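Epf (PDB 4ES8) acts as a cell-surface adhesin that attaches the bacterium to host cells through an N-terminal domain containing a carbohydrate-binding module. Local coordinates at residues F43-F54 with F137-S148. Residues are numbered along the deposited sequence; the frame is centred on the assembly and turned at random.
Sequences FFSKGATDSYVF and FNKTTDDSFKIS
Tyr52 and Phe145 face each other as a hydrogen-bonded pair where the short strand 144-146 runs antiparallel to strand 51-54, the return arm of a beta hairpin, on a sheet of the N-terminal adhesin region. The pairing illustrates how backbone bonds, ring contacts on one face and a carboxylate at the end act together in joining two short strands. Tyr52 N meets Phe145 O at 2.8 Å, almost head-on to the carbonyl, while Phe145 N returns a bond to Tyr52 O. Their rings lie side by side and nearly parallel but slid apart, so that Tyr52 CB sits over the Phe145 face. The Phe145 ring owes this place to CG lodged between its backbone N and carbonyl carbon (chi1 76°); its CE1 edge then points into the face of Phe43, a T-shaped pair with planes at 86°. Phe145 CZ lies over one face of the Tyr52 ring, offset toward the rim, and Ser45 CB over the opposite face. Val189 and Leu191 of strand 186-194 back the cluster, and Tyr52 OH hydrogen-bonds Ser98 OG.

At the end of strand 51-54, Thr141 CA lies over the Phe54 face, 3.9 Å from its ring centroid, and Phe137 meets that ring rim to rim. A water bridges Phe54 N and Asp143 O, and Asp143 OD2 accepts Asn138 N from above the carboxylate plane, linking the two ends of the 138-143 loop.

At the opposite end Asp50 grips the start of the 3-10 segment. Its carbonyl O accepts Ile147 N at 2.9 Å, and with CG anti to the backbone N (chi1 -177°) the carboxylate reaches Ser148 through the syn lone pair of each oxygen: OD1 takes Ser148 N, and OD2 takes Ser148 OG at 2.6 Å.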
loop_
_atom_site.group_PDB
_atom_site.type_symbol
_atom_site.label_atom_id
_atom_site.label_comp_id
_atom_site.label_asym_id
_atom_site.label_seq_id
_atom_site.Cartn_x
_atom_site.Cartn_y
_atom_site.Cartn_z
ATOM N N PHE A 43 -8.926 -11.170 -15.087
ATOM C CA PHE A 43 -10.342 -11.441 -14.824
ATOM C C PHE A 43 -11.229 -10.816 -15.866
ATOM O O PHE A 43 -10.783 -9.922 -16.592
ATOM C CB PHE A 43 -10.717 -10.797 -13.469
ATOM C CG PHE A 43 -9.888 -11.231 -12.282
ATOM C CD1 PHE A 43 -8.688 -10.587 -11.975
ATOM C CD2 PHE A 43 -10.287 -12.303 -11.490
ATOM C CE1 PHE A 43 -7.913 -10.990 -10.877
ATOM C CE2 PHE A 43 -9.503 -12.721 -10.398
ATOM C CZ PHE A 43 -8.321 -12.062 -10.098
ATOM N N PHE A 44 -12.524 -11.205 -15.884
ATOM C CA PHE A 44 -13.447 -10.560 -16.794
ATOM C C PHE A 44 -14.821 -10.533 -16.188
ATOM O O PHE A 44 -15.108 -11.253 -15.220
ATOM C CB PHE A 44 -13.480 -11.252 -18.178
ATOM C CG PHE A 44 -14.130 -12.616 -18.113
ATOM C CD1 PHE A 44 -13.406 -13.730 -17.690
ATOM C CD2 PHE A 44 -15.444 -12.795 -18.517
ATOM C CE1 PHE A 44 -14.010 -15.003 -17.629
ATOM C CE2 PHE A 44 -16.055 -14.068 -18.456
ATOM C CZ PHE A 44 -15.327 -15.158 -18.017
ATOM N N SER A 45 -15.679 -9.709 -16.780
ATOM C CA SER A 45 -17.069 -9.594 -16.368
ATOM C C SER A 45 -17.965 -9.384 -17.570
ATOM O O SER A 45 -17.955 -8.303 -18.167
ATOM C CB SER A 45 -17.249 -8.441 -15.388
ATOM O OG SER A 45 -18.615 -8.343 -14.995
ATOM N N LYS A 46 -18.716 -10.418 -17.965
ATOM C CA LYS A 46 -19.656 -10.238 -19.076
ATOM C C LYS A 46 -20.782 -9.329 -18.604
ATOM O O LYS A 46 -21.296 -9.478 -17.477
ATOM C CB LYS A 46 -20.201 -11.592 -19.537
ATOM C CG LYS A 46 -19.147 -12.397 -20.292
ATOM C CD LYS A 46 -19.676 -13.716 -20.846
ATOM C CE LYS A 46 -20.505 -13.492 -22.093
ATOM N NZ LYS A 46 -19.686 -12.851 -23.182
ATOM N N GLY A 47 -21.140 -8.357 -19.442
ATOM C CA GLY A 47 -22.134 -7.357 -19.051
ATOM C C GLY A 47 -21.558 -6.221 -18.213
ATOM O O GLY A 47 -22.299 -5.317 -17.812
ATOM N N ALA A 48 -20.227 -6.265 -17.908
ATOM C CA ALA A 48 -19.506 -5.287 -17.083
ATOM C C ALA A 48 -20.296 -5.005 -15.775
ATOM O O ALA A 48 -20.801 -3.899 -15.533
ATOM C CB ALA A 48 -19.227 -4.004 -17.865
ATOM N N THR A 49 -20.440 -6.062 -14.958
ATOM C CA THR A 49 -21.139 -5.948 -13.683
ATOM C C THR A 49 -20.100 -5.651 -12.566
ATOM O O THR A 49 -18.917 -5.433 -12.827
ATOM C CB THR A 49 -21.930 -7.245 -13.399
ATOM O OG1 THR A 49 -20.998 -8.293 -13.114
ATOM C CG2 THR A 49 -22.869 -7.669 -14.580
ATOM N N ASP A 50 -20.544 -5.692 -11.324
ATOM C CA ASP A 50 -19.616 -5.492 -10.215
ATOM C C ASP A 50 -18.721 -6.736 -10.014
ATOM O O ASP A 50 -17.659 -6.616 -9.417
ATOM C CB ASP A 50 -20.470 -5.260 -8.945
ATOM C CG ASP A 50 -19.716 -4.965 -7.670
ATOM O OD1 ASP A 50 -18.765 -4.164 -7.718
ATOM O OD2 ASP A 50 -20.106 -5.504 -6.612
ATOM N N SER A 51 -19.161 -7.920 -10.516
ATOM C CA SER A 51 -18.506 -9.197 -10.263
ATOM C C SER A 51 -17.615 -9.685 -11.391
ATOM O O SER A 51 -18.013 -9.686 -12.563
ATOM C CB SER A 51 -19.556 -10.257 -9.968
ATOM O OG SER A 51 -20.299 -9.872 -8.827
ATOM N N TYR A 52 -16.417 -10.145 -11.005
ATOM C CA TYR A 52 -15.405 -10.631 -11.947
ATOM C C TYR A 52 -14.956 -12.033 -11.597
ATOM O O TYR A 52 -14.780 -12.366 -10.422
ATOM C CB TYR A 52 -14.160 -9.713 -11.876
ATOM C CG TYR A 52 -14.363 -8.377 -12.554
ATOM C CD1 TYR A 52 -15.121 -7.376 -11.953
ATOM C CD2 TYR A 52 -13.819 -8.124 -13.808
ATOM C CE1 TYR A 52 -15.331 -6.145 -12.585
ATOM C CE2 TYR A 52 -14.012 -6.903 -14.447
ATOM C CZ TYR A 52 -14.793 -5.924 -13.844
ATOM O OH TYR A 52 -14.984 -4.707 -14.463
ATOM N N VAL A 53 -14.681 -12.827 -12.637
ATOM C CA VAL A 53 -14.145 -14.165 -12.486
ATOM C C VAL A 53 -12.851 -14.291 -13.291
ATOM O O VAL A 53 -12.539 -13.424 -14.108
ATOM C CB VAL A 53 -15.149 -15.264 -12.902
ATOM C CG1 VAL A 53 -16.443 -15.171 -12.096
ATOM C CG2 VAL A 53 -15.411 -15.219 -14.409
ATOM N N PHE A 54 -12.100 -15.360 -13.054
ATOM C CA PHE A 54 -10.779 -15.531 -13.641
ATOM C C PHE A 54 -10.850 -15.729 -15.156
ATOM O O PHE A 54 -11.705 -16.465 -15.655
ATOM C CB PHE A 54 -10.055 -16.692 -12.943
ATOM C CG PHE A 54 -8.588 -16.788 -13.279
ATOM C CD1 PHE A 54 -7.663 -15.974 -12.646
ATOM C CD2 PHE A 54 -8.124 -17.743 -14.186
ATOM C CE1 PHE A 54 -6.295 -16.080 -12.938
ATOM C CE2 PHE A 54 -6.759 -17.873 -14.454
ATOM C CZ PHE A 54 -5.852 -17.037 -13.833
ATOM N N PHE A 137 -4.292 -10.959 -5.842
ATOM C CA PHE A 137 -4.602 -12.134 -6.659
ATOM C C PHE A 137 -4.067 -13.319 -5.853
ATOM O O PHE A 137 -2.922 -13.278 -5.380
ATOM C CB PHE A 137 -3.937 -12.008 -8.017
ATOM C CG PHE A 137 -3.832 -13.309 -8.791
ATOM C CD1 PHE A 137 -4.971 -14.072 -9.061
ATOM C CD2 PHE A 137 -2.616 -13.719 -9.330
ATOM C CE1 PHE A 137 -4.882 -15.249 -9.816
ATOM C CE2 PHE A 137 -2.530 -14.890 -10.090
ATOM C CZ PHE A 137 -3.664 -15.649 -10.321
ATOM N N ASN A 138 -4.925 -14.308 -5.615
ATOM C CA ASN A 138 -4.570 -15.395 -4.700
ATOM C C ASN A 138 -3.891 -16.609 -5.378
ATOM O O ASN A 138 -3.757 -17.643 -4.729
ATOM C CB ASN A 138 -5.810 -15.817 -3.880
ATOM C CG ASN A 138 -6.782 -16.683 -4.632
ATOM O OD1 ASN A 138 -6.620 -16.927 -5.821
ATOM N ND2 ASN A 138 -7.766 -17.260 -3.910
ATOM N N LYS A 139 -3.401 -16.470 -6.634
ATOM C CA LYS A 139 -2.624 -17.499 -7.318
ATOM C C LYS A 139 -3.449 -18.806 -7.492
ATOM O O LYS A 139 -2.924 -19.925 -7.335
ATOM C CB LYS A 139 -1.287 -17.758 -6.576
ATOM C CG LYS A 139 -0.508 -16.473 -6.324
ATOM C CD LYS A 139 0.700 -16.692 -5.389
ATOM C CE LYS A 139 1.868 -17.356 -6.074
ATOM N NZ LYS A 139 2.162 -16.703 -7.366
ATOM N N THR A 140 -4.732 -18.642 -7.856
ATOM C CA THR A 140 -5.609 -19.758 -8.201
ATOM C C THR A 140 -6.377 -19.406 -9.461
ATOM O O THR A 140 -6.651 -18.218 -9.693
ATOM C CB THR A 140 -6.588 -20.136 -7.068
ATOM O OG1 THR A 140 -7.539 -19.079 -6.886
ATOM C CG2 THR A 140 -5.885 -20.440 -5.736
ATOM N N THR A 141 -6.787 -20.427 -10.239
ATOM C CA THR A 141 -7.538 -20.181 -11.471
ATOM C C THR A 141 -9.040 -20.004 -11.203
ATOM O O THR A 141 -9.819 -19.892 -12.164
ATOM C CB THR A 141 -7.311 -21.277 -12.519
ATOM O OG1 THR A 141 -7.677 -22.528 -11.936
ATOM C CG2 THR A 141 -5.875 -21.291 -13.037
ATOM N N ASP A 142 -9.454 -19.959 -9.921
ATOM C CA ASP A 142 -10.860 -19.703 -9.619
ATOM C C ASP A 142 -10.966 -18.469 -8.697
ATOM O O ASP A 142 -12.004 -18.214 -8.070
ATOM C CB ASP A 142 -11.583 -20.946 -9.060
ATOM C CG ASP A 142 -11.099 -21.420 -7.710
ATOM O OD1 ASP A 142 -9.966 -21.048 -7.315
ATOM O OD2 ASP A 142 -11.872 -22.128 -7.021
ATOM N N ASP A 143 -9.891 -17.632 -8.675
ATOM C CA ASP A 143 -9.971 -16.391 -7.925
ATOM C C ASP A 143 -11.064 -15.516 -8.533
ATOM O O ASP A 143 -11.405 -15.657 -9.714
ATOM C CB ASP A 143 -8.620 -15.650 -7.935
ATOM C CG ASP A 143 -8.466 -14.578 -6.864
ATOM O OD1 ASP A 143 -9.273 -14.574 -5.874
ATOM O OD2 ASP A 143 -7.551 -13.730 -7.000
ATOM N N SER A 144 -11.640 -14.658 -7.708
ATOM C CA SER A 144 -12.731 -13.789 -8.132
ATOM C C SER A 144 -12.739 -12.560 -7.267
ATOM O O SER A 144 -12.062 -12.536 -6.225
ATOM C CB SER A 144 -14.061 -14.527 -8.010
ATOM O OG SER A 144 -14.300 -14.820 -6.641
ATOM N N PHE A 145 -13.463 -11.529 -7.699
ATOM C CA PHE A 145 -13.577 -10.326 -6.891
ATOM C C PHE A 145 -14.738 -9.487 -7.364
ATOM O O PHE A 145 -15.256 -9.702 -8.473
ATOM C CB PHE A 145 -12.284 -9.449 -6.917
ATOM C CG PHE A 145 -12.061 -8.633 -8.169
ATOM C CD1 PHE A 145 -11.421 -9.187 -9.283
ATOM C CD2 PHE A 145 -12.435 -7.291 -8.224
ATOM C CE1 PHE A 145 -11.227 -8.433 -10.446
ATOM C CE2 PHE A 145 -12.239 -6.534 -9.391
ATOM C CZ PHE A 145 -11.627 -7.112 -10.499
ATOM N N LYS A 146 -15.117 -8.522 -6.504
ATOM C CA LYS A 146 -16.149 -7.525 -6.797
ATOM C C LYS A 146 -15.524 -6.155 -6.682
ATOM O O LYS A 146 -14.748 -5.934 -5.759
ATOM C CB LYS A 146 -17.347 -7.628 -5.842
ATOM C CG LYS A 146 -18.217 -8.876 -6.011
ATOM C CD LYS A 146 -19.647 -8.610 -5.518
ATOM C CE LYS A 146 -19.795 -8.527 -4.016
ATOM N NZ LYS A 146 -21.026 -7.789 -3.625
ATOM N N ILE A 147 -15.828 -5.235 -7.611
ATOM C CA ILE A 147 -15.235 -3.893 -7.517
ATOM C C ILE A 147 -15.559 -3.301 -6.140
ATOM O O ILE A 147 -14.685 -2.710 -5.493
ATOM C CB ILE A 147 -15.779 -2.992 -8.638
ATOM C CG1 ILE A 147 -15.361 -3.512 -10.018
ATOM C CG2 ILE A 147 -15.325 -1.530 -8.436
ATOM C CD1 ILE A 147 -15.993 -2.703 -11.205
ATOM N N SER A 148 -16.817 -3.486 -5.711
ATOM C CA SER A 148 -17.346 -2.935 -4.455
ATOM C C SER A 148 -16.654 -3.515 -3.199
ATOM O O SER A 148 -16.885 -2.984 -2.108
ATOM C CB SER A 148 -18.854 -3.164 -4.380
ATOM O OG SER A 148 -19.145 -4.547 -4.343
HETATM O O HOH W 1 -22.623 -6.037 -5.990
HETATM O O HOH W 2 -12.942 -17.342 -11.120
#